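PDB 3K9D: aldehyde dehydrogenase from Listeria monocytogenes, which probably acts as an oxidoreductase on the aldehyde or oxo group of its substrate, with NAD or NADP as acceptor. Local coordinates for residues Ala42-Gly47 with Ala77-Tyr82; Ala50-Ala55 with Asp69-Asn74. All coordinates share one frame; numbering follows the deposited sequence.

Contact 1 (Ala42-Gly47 with Ala77-Tyr82); sequences AIADAG and ASKHVY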
loop_
_atom_site.group_PDB
_atom_site.type_symbol
_atom_site.label_atom_id
_atom_site.label_comp_id
_atom_site.label_asym_id
_atom_site.label_seq_id
_atom_site.Cartn_x
_atom_site.Cartn_y
_atom_site.Cartn_z
ATOM N N ALA A 42 -21.427 4.932 18.156
ATOM C CA ALA A 42 -22.691 5.525 17.700
ATOM C C ALA A 42 -23.043 5.116 16.269
ATOM O O ALA A 42 -24.222 4.941 15.943
ATOM C CB ALA A 42 -22.634 7.016 17.804
ATOM N N ILE A 43 -22.020 4.976 15.423
ATOM C CA ILE A 43 -22.187 4.522 14.039
ATOM C C ILE A 43 -22.627 3.059 14.021
ATOM O O ILE A 43 -23.568 2.677 13.293
ATOM C CB ILE A 43 -20.868 4.731 13.203
ATOM C CG1 ILE A 43 -20.589 6.221 13.035
ATOM C CG2 ILE A 43 -20.955 4.055 11.839
ATOM C CD1 ILE A 43 -19.127 6.586 12.619
ATOM N N ALA A 44 -21.957 2.258 14.848
ATOM C CA ALA A 44 -22.248 0.839 14.965
ATOM C C ALA A 44 -23.669 0.612 15.471
ATOM O O ALA A 44 -24.390 -0.236 14.937
ATOM C CB ALA A 44 -21.244 0.165 15.879
ATOM N N ASP A 45 -24.071 1.369 16.464
ATOM C CA ASP A 45 -25.403 1.274 17.004
ATOM C C ASP A 45 -26.444 1.659 15.991
ATOM O O ASP A 45 -27.373 0.929 15.804
ATOM C CB ASP A 45 -25.556 2.061 18.278
ATOM C CG ASP A 45 -24.872 1.434 19.418
ATOM O OD1 ASP A 45 -24.496 0.294 19.345
ATOM O OD2 ASP A 45 -24.696 2.113 20.407
ATOM N N ALA A 46 -26.273 2.782 15.327
ATOM C CA ALA A 46 -27.200 3.225 14.277
ATOM C C ALA A 46 -27.310 2.249 13.102
ATOM O O ALA A 46 -28.409 2.018 12.597
ATOM C CB ALA A 46 -26.838 4.602 13.782
ATOM N N GLY A 47 -26.176 1.685 12.685
ATOM C CA GLY A 47 -26.133 0.672 11.634
ATOM C C GLY A 47 -26.905 -0.584 12.012
ATOM O O GLY A 47 -27.746 -1.056 11.238
ATOM N N ALA A 77 -21.460 -6.176 9.452
ATOM C CA ALA A 77 -20.847 -4.864 9.219
ATOM C C ALA A 77 -20.886 -3.902 10.408
ATOM O O ALA A 77 -19.996 -3.059 10.552
ATOM C CB ALA A 77 -21.498 -4.216 8.057
ATOM N N SER A 78 -21.928 -4.007 11.229
ATOM C CA SER A 78 -22.069 -3.157 12.407
ATOM C C SER A 78 -21.480 -3.851 13.647
ATOM O O SER A 78 -20.387 -3.485 14.088
ATOM C CB SER A 78 -23.519 -2.660 12.597
ATOM O OG SER A 78 -24.453 -3.724 12.717
ATOM N N LYS A 79 -22.155 -4.882 14.159
ATOM C CA LYS A 79 -21.757 -5.522 15.427
ATOM C C LYS A 79 -20.413 -6.244 15.407
ATOM O O LYS A 79 -19.627 -6.099 16.341
ATOM C CB LYS A 79 -22.853 -6.467 15.949
ATOM C CG LYS A 79 -23.981 -5.765 16.672
ATOM C CD LYS A 79 -23.605 -5.358 18.101
ATOM C CE LYS A 79 -24.166 -3.986 18.461
ATOM N NZ LYS A 79 -23.416 -2.892 17.757
ATOM N N HIS A 80 -20.162 -7.024 14.360
ATOM C CA HIS A 80 -18.949 -7.837 14.278
ATOM C C HIS A 80 -17.684 -6.990 14.030
ATOM O O HIS A 80 -16.658 -7.242 14.654
ATOM C CB HIS A 80 -19.082 -8.919 13.193
ATOM C CG HIS A 80 -20.031 -10.021 13.532
ATOM N ND1 HIS A 80 -19.612 -11.316 13.751
ATOM C CD2 HIS A 80 -21.381 -10.037 13.652
ATOM C CE1 HIS A 80 -20.661 -12.080 14.002
ATOM N NE2 HIS A 80 -21.746 -11.329 13.945
ATOM N N VAL A 81 -17.775 -6.006 13.126
ATOM C CA VAL A 81 -16.669 -5.060 12.853
ATOM C C VAL A 81 -16.372 -4.240 14.110
ATOM O O VAL A 81 -15.219 -4.139 14.530
ATOM C CB VAL A 81 -16.975 -4.128 11.629
ATOM C CG1 VAL A 81 -15.895 -3.071 11.435
ATOM C CG2 VAL A 81 -17.159 -4.946 10.339
ATOM N N TYR A 82 -17.425 -3.687 14.717
ATOM C CA TYR A 82 -17.313 -2.941 15.963
ATOM C C TYR A 82 -16.605 -3.710 17.081
ATOM O O TYR A 82 -15.703 -3.173 17.716
ATOM C CB TYR A 82 -18.681 -2.418 16.450
ATOM C CG TYR A 82 -18.563 -1.672 17.747
ATOM C CD1 TYR A 82 -17.923 -0.433 17.789
ATOM C CD2 TYR A 82 -19.033 -2.217 18.940
ATOM C CE1 TYR A 82 -17.767 0.252 18.977
ATOM C CE2 TYR A 82 -18.877 -1.532 20.146
ATOM C CZ TYR A 82 -18.243 -0.294 20.152
ATOM O OH TYR A 82 -18.072 0.412 21.324
#
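A first torsion of 179° swings the Tyr82 ring away from its own backbone N and sets CB and CG against Ala44, while Lys79, bent at chi2, chi3 and chi4, curls its ammonium group back across the helix gap toward Asp45. Ala44 CB sits 3.7 Å from Tyr82 CB and equally near CG, meeting the ring obliquely where it leaves the main chain. The Tyr82 side chain also touches Val40 and Lys41 of helix 33-49. One turn away, Ser78 CB rests 3.5 Å from Ala44 O and also packs on Gly47, which presents only backbone here, consistent with the close approach of the segment axes (8.2 Å). The segments run roughly antiparallel, at 146°, in the N-terminal helical part of the aldehyde dehydrogenase fold, and helix 121-134 backs them through Leu130, which Ala44 also touches. Ser78 OG does not bridge the pair: with chi1 at 58° it turns to its own helix and bonds to Asn74 O, close to the wider pi-type turn at 77-80. Lys79 NZ is buried by the contact and has no hydrogen bond in the model; it has a long, probably weak salt bridge of 3.7 Å to Asp45 OD1, the two side chains meeting at a slant. The second carboxylate oxygen, OD2, pairs with Lys41 of the same helix, so the negative charge of Asp45 is probably shared between two lysines.

Contact 2 (Ala50-Ala55 with Asp69-Asn74); sequences AREKLA and DKVIKN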
loop_
_atom_site.group_PDB
_atom_site.type_symbol
_atom_site.label_atom_id
_atom_site.label_comp_id
_atom_site.label_asym_id
_atom_site.label_seq_id
_atom_site.Cartn_x
_atom_site.Cartn_y
_atom_site.Cartn_z
ATOM N N ALA A 50 -30.768 -0.008 12.255
ATOM C CA ALA A 50 -31.377 0.093 10.931
ATOM C C ALA A 50 -31.188 -1.166 10.059
ATOM O O ALA A 50 -31.452 -1.134 8.850
ATOM C CB ALA A 50 -30.830 1.328 10.203
ATOM N N ARG A 51 -30.758 -2.270 10.663
ATOM C CA ARG A 51 -30.468 -3.510 9.910
ATOM C C ARG A 51 -31.574 -4.008 8.953
ATOM O O ARG A 51 -31.289 -4.354 7.810
ATOM C CB ARG A 51 -30.007 -4.651 10.837
ATOM C CG ARG A 51 -31.053 -5.198 11.819
ATOM C CD ARG A 51 -30.364 -6.055 12.871
ATOM N NE ARG A 51 -31.239 -6.488 13.965
ATOM C CZ ARG A 51 -31.523 -5.768 15.049
ATOM N NH1 ARG A 51 -31.042 -4.537 15.200
ATOM N NH2 ARG A 51 -32.332 -6.270 15.975
ATOM N N GLU A 52 -32.821 -4.001 9.416
ATOM C CA GLU A 52 -33.949 -4.452 8.617
ATOM C C GLU A 52 -34.317 -3.448 7.528
ATOM O O GLU A 52 -34.513 -3.832 6.376
ATOM C CB GLU A 52 -35.153 -4.733 9.529
ATOM C CG GLU A 52 -34.898 -5.860 10.538
ATOM C CD GLU A 52 -35.205 -7.249 9.981
ATOM O OE1 GLU A 52 -35.698 -7.352 8.839
ATOM O OE2 GLU A 52 -34.970 -8.240 10.702
ATOM N N LYS A 53 -34.413 -2.174 7.917
ATOM C CA LYS A 53 -34.682 -1.056 7.016
ATOM C C LYS A 53 -33.775 -1.010 5.791
ATOM O O LYS A 53 -34.254 -0.912 4.659
ATOM C CB LYS A 53 -34.590 0.278 7.774
ATOM C CG LYS A 53 -34.764 1.482 6.870
ATOM C CD LYS A 53 -35.045 2.760 7.623
ATOM C CE LYS A 53 -35.561 3.811 6.665
ATOM N NZ LYS A 53 -35.541 5.168 7.268
ATOM N N LEU A 54 -32.472 -1.084 6.043
ATOM C CA LEU A 54 -31.457 -0.941 5.007
ATOM C C LEU A 54 -31.347 -2.178 4.124
ATOM O O LEU A 54 -31.224 -2.052 2.905
ATOM C CB LEU A 54 -30.110 -0.596 5.644
ATOM C CG LEU A 54 -30.107 0.749 6.374
ATOM C CD1 LEU A 54 -28.801 0.930 7.132
ATOM C CD2 LEU A 54 -30.373 1.915 5.382
ATOM N N ALA A 55 -31.403 -3.365 4.739
ATOM C CA ALA A 55 -31.483 -4.642 4.001
ATOM C C ALA A 55 -32.661 -4.668 3.029
ATOM O O ALA A 55 -32.481 -5.040 1.873
ATOM C CB ALA A 55 -31.589 -5.814 4.964
ATOM N N ASP A 69 -30.825 -12.542 4.561
ATOM C CA ASP A 69 -29.367 -12.595 4.446
ATOM C C ASP A 69 -28.671 -11.230 4.495
ATOM O O ASP A 69 -27.604 -11.104 5.098
ATOM C CB ASP A 69 -28.959 -13.383 3.195
ATOM C CG ASP A 69 -29.277 -14.896 3.310
ATOM O OD1 ASP A 69 -29.607 -15.387 4.412
ATOM O OD2 ASP A 69 -29.175 -15.593 2.295
ATOM N N LYS A 70 -29.277 -10.223 3.865
ATOM C CA LYS A 70 -28.783 -8.837 3.922
ATOM C C LYS A 70 -28.883 -8.214 5.324
ATOM O O LYS A 70 -28.106 -7.313 5.654
ATOM C CB LYS A 70 -29.528 -7.958 2.913
ATOM C CG LYS A 70 -28.894 -7.871 1.541
ATOM C CD LYS A 70 -29.951 -7.660 0.463
ATOM C CE LYS A 70 -29.384 -6.919 -0.747
ATOM N NZ LYS A 70 -28.084 -7.530 -1.235
ATOM N N VAL A 71 -29.839 -8.680 6.138
ATOM C CA VAL A 71 -29.939 -8.256 7.551
ATOM C C VAL A 71 -28.715 -8.756 8.323
ATOM O O VAL A 71 -28.090 -7.993 9.056
ATOM C CB VAL A 71 -31.265 -8.705 8.246
ATOM C CG1 VAL A 71 -31.256 -8.392 9.750
ATOM C CG2 VAL A 71 -32.472 -8.060 7.613
ATOM N N ILE A 72 -28.366 -10.025 8.136
ATOM C CA ILE A 72 -27.144 -10.623 8.702
ATOM C C ILE A 72 -25.862 -9.858 8.281
ATOM O O ILE A 72 -24.962 -9.636 9.101
ATOM C CB ILE A 72 -27.054 -12.141 8.336
ATOM C CG1 ILE A 72 -28.198 -12.926 9.002
ATOM C CG2 ILE A 72 -25.717 -12.759 8.751
ATOM C CD1 ILE A 72 -28.522 -14.229 8.295
ATOM N N LYS A 73 -25.817 -9.420 7.024
ATOM C CA LYS A 73 -24.658 -8.668 6.497
ATOM C C LYS A 73 -24.573 -7.308 7.153
ATOM O O LYS A 73 -23.482 -6.793 7.407
ATOM C CB LYS A 73 -24.771 -8.498 4.993
ATOM C CG LYS A 73 -24.578 -9.778 4.215
ATOM C CD LYS A 73 -25.159 -9.655 2.823
ATOM C CE LYS A 73 -24.296 -8.793 1.947
ATOM N NZ LYS A 73 -24.770 -8.771 0.542
ATOM N N ASN A 74 -25.740 -6.739 7.424
ATOM C CA ASN A 74 -25.832 -5.478 8.141
ATOM C C ASN A 74 -25.433 -5.614 9.594
ATOM O O ASN A 74 -24.774 -4.720 10.130
ATOM C CB ASN A 74 -27.213 -4.859 7.972
ATOM C CG ASN A 74 -27.334 -4.070 6.689
ATOM O OD1 ASN A 74 -26.339 -3.756 6.053
ATOM N ND2 ASN A 74 -28.558 -3.716 6.316
#
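Asn74 and Ala55 make the close-fitting half of this contact, where the buried amide of Asn74 reaches across to the first turn of helix 51-62. Its ND2 donates to Arg51 O at 3.2 Å, nearly straight at 169°, using a lone pair in the carbonyl plane; the acceptor also lies within the plane of the amide. Arg51 O thus takes two donors, since Ala55 N bonds to it within the helix. The opposite end of the amide is held as well, OD1 bonding to Thr122 of helix 121-134, and these two bonds fix which way round the amide sits. Leu54 CB covers ND2 at 3.5 Å. Beside it, Ala55 CB settles between Lys70 CB and Val71 CG2, 3.6 Å from each, and with so small a residue at the crossing the CA atoms of Ala55 and Lys70 come within 5.0 Å. The two helices cross at 123°, consecutive members of the N-terminal helical region of the aldehyde dehydrogenase fold, joined by a short connection. Lys70 contributes carbons of its chain, CB against Ala55 CB and CD near Ala55 O, while NZ leaves to form a salt bridge with Asp246.

Val71 joins this inner part to the solvent side, where Arg51 and Glu52 make no side-chain hydrogen bond across the contact and their outer positions may be influenced by crystal packing. Arg51 CG passes at 3.8 Å from Val71 CG1; beyond it the chain is extended to NE, NH1 bonds to Tyr48 O and the guanidinium makes a cation-pi contact with the Tyr48 ring. Exposed Glu52, bent at chi2 (-87°), folds its carboxylate over the valine, OE1 lying 3.5 Å from CG2, a van der Waals contact of a charged oxygen with a methyl.

Overall arrangement
Helix 67-85 serves both contacts, presenting its N-terminal part to helix 51-62 in contact 2 and a later part to helix 33-49 in contact 1; the two centres lie about 12 Å apart. Each is partly buried and has an alanine at its close approach, yet the polar chemistry differs. Contact 2 is the more extensive (334 against 210 Å²) and has a buried amide hydrogen-bonded to the facing backbone, whereas contact 1 has no hydrogen bond across it and relies for its polar link on a long, poorly satisfied ion pair. Helix 121-134 packs against both, and within the shared helix Ser78 OG of contact 1 bonds to Asn74 O of contact 2.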